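PrimPol AEP domain (PP-N190) (Cyanophage S-2L, PDB 6ZP9) probably synthesises and extends DNA strands, as the archaeo-eukaryotic primase (AEP) domain of the primase-polymerase of a phage whose DNA carries 2-aminoadenine in place of adenine. Local coordinates at residues L25-D29 with V85-F89; L109-S113 with G183-D187. All blocks are in the same frame, centred on the assembly; numbering follows the deposited sequence.

Interaction 1 (25-29 with 85-89) is the buried one, its centre about 9 Å from the centre of the chain, whereas interaction 2 (109-113 with 183-187) lies near the surface, its centre about 15 Å from that of the chain. Both lean on strand 123-129 of the sheet that includes strands 85-90 and 114-117, the first at its edge strand 85-90, the second at the loop entering strand 114-117. Interaction 1 rests on one amide-to-carbonyl bond and a leucine-alanine touch. Interaction 2 uses two hydroxyl-to-carbonyl bonds, a bridging water and, on its outer side, a hydrated calcium ion. Their centres are about 12 Å apart, and Arg-27 packs on Leu-185 between them.

Interaction 1 of 2, residues L25-D29 with V85-F89; sequences LLRKD and VNAIF
A buried contact between the C-terminal end of helix 16-25 and the corner where edge strand 85-90 bends, this pairing rests on Leu-26 and Asn-86. Asn-86 reaches across with its amide, and ND2 donates to Leu-26 O at 2.9 Å. The bond is nearly straight at the hydrogen (159°). Leu-26 O lies almost in the amide plane, and ND2 in turn approaches within the plane of the carbonyl, although the two planes are turned well away from coplanar (about 48°). The CG of Asn-86 stands beside its own backbone N and anti to its carbonyl carbon (chi1 -68°), which carries the amide out toward the helix end. Arg-27 O is also near, 3.3 Å from Asn-86 ND2, but the angle is too poor for a second bond. The positive phi of Arg-27 closes helix 16-25 in a Schellman motif, after which the chain continues toward strand 34-38 of the other sheet. The amide of Asn-86 thus meets the helix at its C-terminal end, where the carbonyl-rich pole would be expected to attract an N-H donor. The beta-alpha-beta-beta-alpha run with strand order 85-90, 123-129, 114-117 and helices 97-102 and 135-149 resembles the RRM-like core of AEP primases; strand 177-179 extends the sheet beside 114-117. Beside the hydrogen bond is a small apolar contact: CD2 of Leu-26 comes within 3.9 Å of Ala-87 CB, which lies just past the bend. The same leucine packs on Tyr-126 and Phe-114, joining the helix end to the neighbouring strands. Lys-28 passes the amide with its aliphatic part, CG lying 4.2 Å from Asn-86 ND2. Its ammonium group goes on to a salt bridge with Asp-74 and a hydrogen bond to Val-72 O, while Asn-86 also touches Asp-74.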
loop_
_atom_site.group_PDB
_atom_site.type_symbol
_atom_site.label_atom_id
_atom_site.label_comp_id
_atom_site.label_asym_id
_atom_site.label_seq_id
_atom_site.Cartn_x
_atom_site.Cartn_y
_atom_site.Cartn_z
ATOM N N LEU A 25 9.618 0.535 -5.849
ATOM C CA LEU A 25 8.733 1.553 -6.395
ATOM C C LEU A 25 8.334 2.574 -5.333
ATOM O O LEU A 25 8.094 3.742 -5.652
ATOM C CB LEU A 25 7.508 0.888 -7.011
ATOM C CG LEU A 25 7.798 -0.016 -8.217
ATOM C CD1 LEU A 25 6.513 -0.731 -8.647
ATOM C CD2 LEU A 25 8.385 0.772 -9.381
ATOM N N LEU A 26 8.288 2.168 -4.071
ATOM C CA LEU A 26 7.999 3.096 -2.986
ATOM C C LEU A 26 9.235 3.834 -2.491
ATOM O O LEU A 26 9.130 4.590 -1.516
ATOM C CB LEU A 26 7.344 2.352 -1.819
ATOM C CG LEU A 26 5.913 1.881 -2.087
ATOM C CD1 LEU A 26 5.430 1.068 -0.890
ATOM C CD2 LEU A 26 4.982 3.065 -2.371
ATOM N N ARG A 27 10.385 3.639 -3.145
ATOM C CA ARG A 27 11.658 4.265 -2.759
ATOM C C ARG A 27 11.993 4.005 -1.290
ATOM O O ARG A 27 12.596 4.840 -0.609
ATOM C CB ARG A 27 11.647 5.760 -3.085
ATOM C CG ARG A 27 11.485 6.006 -4.591
ATOM C CD ARG A 27 11.316 7.486 -4.964
ATOM N NE ARG A 27 12.470 8.285 -4.570
ATOM C CZ ARG A 27 13.550 8.455 -5.325
ATOM N NH1 ARG A 27 13.619 7.881 -6.518
ATOM N NH2 ARG A 27 14.557 9.202 -4.891
ATOM N N LYS A 28 11.627 2.824 -0.798
ATOM C CA LYS A 28 11.858 2.438 0.587
ATOM C C LYS A 28 13.144 1.627 0.732
ATOM O O LYS A 28 13.751 1.170 -0.240
ATOM C CB LYS A 28 10.667 1.646 1.125
ATOM C CG LYS A 28 9.470 2.505 1.440
ATOM C CD LYS A 28 8.271 1.644 1.850
ATOM C CE LYS A 28 8.451 1.114 3.261
ATOM N NZ LYS A 28 8.340 2.186 4.307
ATOM N N ASP A 29 13.554 1.462 1.982
ATOM C CA ASP A 29 14.780 0.777 2.366
ATOM C C ASP A 29 14.364 -0.478 3.114
ATOM O O ASP A 29 13.678 -0.383 4.135
ATOM C CB ASP A 29 15.634 1.702 3.242
ATOM C CG ASP A 29 16.963 1.089 3.670
ATOM O OD1 ASP A 29 17.174 -0.132 3.507
ATOM O OD2 ASP A 29 17.812 1.854 4.185
ATOM N N VAL A 85 6.377 10.057 4.344
ATOM C CA VAL A 85 5.705 9.071 3.505
ATOM C C VAL A 85 6.061 9.388 2.056
ATOM O O VAL A 85 6.096 10.560 1.663
ATOM C CB VAL A 85 4.171 9.066 3.722
ATOM C CG1 VAL A 85 3.544 7.827 3.101
ATOM C CG2 VAL A 85 3.815 9.124 5.207
ATOM N N ASN A 86 6.354 8.348 1.266
ATOM C CA ASN A 86 6.857 8.536 -0.091
ATOM C C ASN A 86 5.782 8.501 -1.172
ATOM O O ASN A 86 6.103 8.735 -2.343
ATOM C CB ASN A 86 7.894 7.467 -0.420
ATOM C CG ASN A 86 9.149 7.629 0.375
ATOM O OD1 ASN A 86 9.380 8.691 0.956
ATOM N ND2 ASN A 86 9.978 6.587 0.410
ATOM N N ALA A 87 4.532 8.207 -0.822
ATOM C CA ALA A 87 3.466 8.059 -1.803
ATOM C C ALA A 87 2.135 8.378 -1.139
ATOM O O ALA A 87 1.990 8.220 0.073
ATOM C CB ALA A 87 3.433 6.628 -2.364
ATOM N N ILE A 88 1.159 8.818 -1.933
ATOM C CA ILE A 88 -0.239 8.719 -1.529
ATOM C C ILE A 88 -0.829 7.511 -2.249
ATOM O O ILE A 88 -0.288 7.030 -3.252
ATOM C CB ILE A 88 -1.058 10.001 -1.814
ATOM C CG1 ILE A 88 -0.934 10.407 -3.289
ATOM C CG2 ILE A 88 -0.645 11.118 -0.842
ATOM C CD1 ILE A 88 -1.779 11.620 -3.656
ATOM N N PHE A 89 -1.948 7.007 -1.734
ATOM C CA PHE A 89 -2.468 5.726 -2.202
ATOM C C PHE A 89 -3.902 5.556 -1.721
ATOM O O PHE A 89 -4.319 6.173 -0.733
ATOM C CB PHE A 89 -1.599 4.564 -1.703
ATOM C CG PHE A 89 -1.303 4.620 -0.222
ATOM C CD1 PHE A 89 -0.189 5.306 0.246
ATOM C CD2 PHE A 89 -2.137 4.000 0.690
ATOM C CE1 PHE A 89 0.087 5.377 1.599
ATOM C CE2 PHE A 89 -1.867 4.060 2.044
ATOM C CZ PHE A 89 -0.748 4.748 2.502
#

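Interaction 2 of 2, residues L109-S113 with G183-D187; sequences LPRPS and GELYD. With CA (calcium ion), chain C.
Tyr-186 sends its phenol across to the proline-rich loop and donates from OH to Arg-111 O in a short bond of 2.5 Å. The hydroxyl comes in the carbonyl plane on a lone pair, with a C=O...OH angle of 140°. Pro-110 crosses the far part of the ring at a slant, its CB 3.7 Å from Tyr-186 CE1, and so adds apolar cover to the polar bond. The second link is Ser-113 OG, which donates a hydrogen bond to Glu-184 O at 2.9 Å. This donor stands 32° out of the carbonyl plane. Ser-113 OG also lies in plane at the edge of the ring, 3.8 Å from Tyr-186 CE2, and accepts from Val-128 N, so OG both gives and receives a bond. A water carries the contact further, donating to Ser-113 O at 2.7 Å and accepting from Gly-183 N. In the fold, the loop after helix 97-102 and leading into strand 114-117 is thereby tied to the chain that leaves strand 177-179 for helix 188-194. Trp-127 of strand 123-129 contacts both sides, meeting the Tyr-186 ring edge-to-face and donating from its indole to Pro-110 O, while the Tyr-186 backbone bonds to Val-128 and His-130. On the outer side, Leu-185 O binds the calcium ion at 2.3 Å, and four waters also bind the ion. One of these waters donates to Glu-184 OE1 at 2.9 Å, so the carboxylate serves as a second-shell partner of the metal. Glu-184 OE1 lies 4.0 Å from the calcium ion itself, and its negative charge would probably favour the cation's presence. One residue past Tyr-186, Asp-187 is the N-cap of helix 188-194; OD2 accepts a hydrogen bond from Gln-190 N, and OD1 is hydrogen-bonded to His-130 NE2.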
loop_
_atom_site.group_PDB
_atom_site.type_symbol
_atom_site.label_atom_id
_atom_site.label_comp_id
_atom_site.label_asym_id
_atom_site.label_seq_id
_atom_site.Cartn_x
_atom_site.Cartn_y
_atom_site.Cartn_z
ATOM N N LEU A 109 -7.960 12.255 -11.642
ATOM C CA LEU A 109 -6.659 11.980 -11.061
ATOM C C LEU A 109 -5.619 11.780 -12.159
ATOM O O LEU A 109 -5.958 11.385 -13.280
ATOM C CB LEU A 109 -6.726 10.730 -10.201
ATOM C CG LEU A 109 -7.523 10.889 -8.918
ATOM C CD1 LEU A 109 -7.795 9.534 -8.294
ATOM C CD2 LEU A 109 -6.756 11.787 -7.980
ATOM N N PRO A 110 -4.349 12.046 -11.870
ATOM C CA PRO A 110 -3.286 11.658 -12.801
ATOM C C PRO A 110 -3.063 10.153 -12.729
ATOM O O PRO A 110 -3.512 9.477 -11.803
ATOM C CB PRO A 110 -2.069 12.439 -12.294
ATOM C CG PRO A 110 -2.316 12.592 -10.844
ATOM C CD PRO A 110 -3.814 12.706 -10.666
ATOM N N ARG A 111 -2.367 9.635 -13.732
ATOM C CA ARG A 111 -2.146 8.198 -13.814
ATOM C C ARG A 111 -1.327 7.723 -12.616
ATOM O O ARG A 111 -0.317 8.354 -12.276
ATOM C CB ARG A 111 -1.428 7.843 -15.115
ATOM C CG ARG A 111 -1.178 6.360 -15.284
ATOM C CD ARG A 111 -0.522 6.070 -16.620
ATOM N NE ARG A 111 -1.328 6.575 -17.731
ATOM C CZ ARG A 111 -2.340 5.914 -18.291
ATOM N NH1 ARG A 111 -2.698 4.707 -17.849
ATOM N NH2 ARG A 111 -3.009 6.470 -19.293
ATOM N N PRO A 112 -1.727 6.646 -11.944
ATOM C CA PRO A 112 -0.939 6.164 -10.804
ATOM C C PRO A 112 0.480 5.792 -11.227
ATOM O O PRO A 112 0.728 5.374 -12.363
ATOM C CB PRO A 112 -1.725 4.933 -10.329
ATOM C CG PRO A 112 -3.135 5.185 -10.802
ATOM C CD PRO A 112 -2.975 5.880 -12.125
ATOM N N SER A 113 1.427 5.975 -10.303
ATOM C CA SER A 113 2.782 5.490 -10.545
ATOM C C SER A 113 2.789 3.983 -10.760
ATOM O O SER A 113 3.532 3.472 -11.608
ATOM C CB SER A 113 3.691 5.857 -9.374
ATOM O OG SER A 113 3.774 7.263 -9.215
ATOM N N GLY A 183 6.991 4.227 -13.736
ATOM C CA GLY A 183 8.220 4.890 -13.391
ATOM C C GLY A 183 8.078 6.358 -13.056
ATOM O O GLY A 183 9.076 6.979 -12.660
ATOM N N GLU A 184 6.883 6.934 -13.187
ATOM C CA GLU A 184 6.733 8.374 -13.007
ATOM C C GLU A 184 6.720 8.753 -11.531
ATOM O O GLU A 184 6.193 8.022 -10.684
ATOM C CB GLU A 184 5.462 8.874 -13.690
ATOM C CG GLU A 184 5.474 8.664 -15.218
ATOM C CD GLU A 184 6.494 9.530 -15.975
ATOM O OE1 GLU A 184 6.998 10.541 -15.435
ATOM O OE2 GLU A 184 6.789 9.192 -17.139
ATOM N N LEU A 185 7.316 9.905 -11.236
ATOM C CA LEU A 185 7.390 10.458 -9.891
ATOM C C LEU A 185 6.685 11.806 -9.886
ATOM O O LEU A 185 6.868 12.604 -10.811
ATOM C CB LEU A 185 8.840 10.612 -9.440
ATOM C CG LEU A 185 9.639 9.304 -9.329
ATOM C CD1 LEU A 185 11.079 9.545 -8.910
ATOM C CD2 LEU A 185 8.950 8.355 -8.375
ATOM N N TYR A 186 5.877 12.054 -8.859
ATOM C CA TYR A 186 5.070 13.262 -8.768
ATOM C C TYR A 186 5.706 14.257 -7.811
ATOM O O TYR A 186 6.577 13.921 -7.004
ATOM C CB TYR A 186 3.634 12.937 -8.322
ATOM C CG TYR A 186 2.837 12.315 -9.434
ATOM C CD1 TYR A 186 2.184 13.104 -10.365
ATOM C CD2 TYR A 186 2.793 10.936 -9.592
ATOM C CE1 TYR A 186 1.486 12.544 -11.409
ATOM C CE2 TYR A 186 2.093 10.359 -10.641
ATOM C CZ TYR A 186 1.446 11.171 -11.550
ATOM O OH TYR A 186 0.744 10.610 -12.597
ATOM N N ASP A 187 5.261 15.495 -7.922
ATOM C CA ASP A 187 5.687 16.538 -7.023
ATOM C C ASP A 187 4.545 16.884 -6.089
ATOM O O ASP A 187 3.420 17.101 -6.556
ATOM C CB ASP A 187 6.121 17.776 -7.801
ATOM C CG ASP A 187 6.423 18.946 -6.898
ATOM O OD1 ASP A 187 7.532 18.972 -6.326
ATOM O OD2 ASP A 187 5.543 19.825 -6.752
HETATM CA CA CA C . 7.449 13.590 -12.853
HETATM O O HOH W 1 6.213 3.034 -11.391
HETATM O O HOH W 2 5.343 12.457 -13.937
HETATM O O HOH W 3 7.882 15.757 -11.937
HETATM O O HOH W 4 7.837 14.574 -15.037
HETATM O O HOH W 5 5.049 14.450 -12.828
#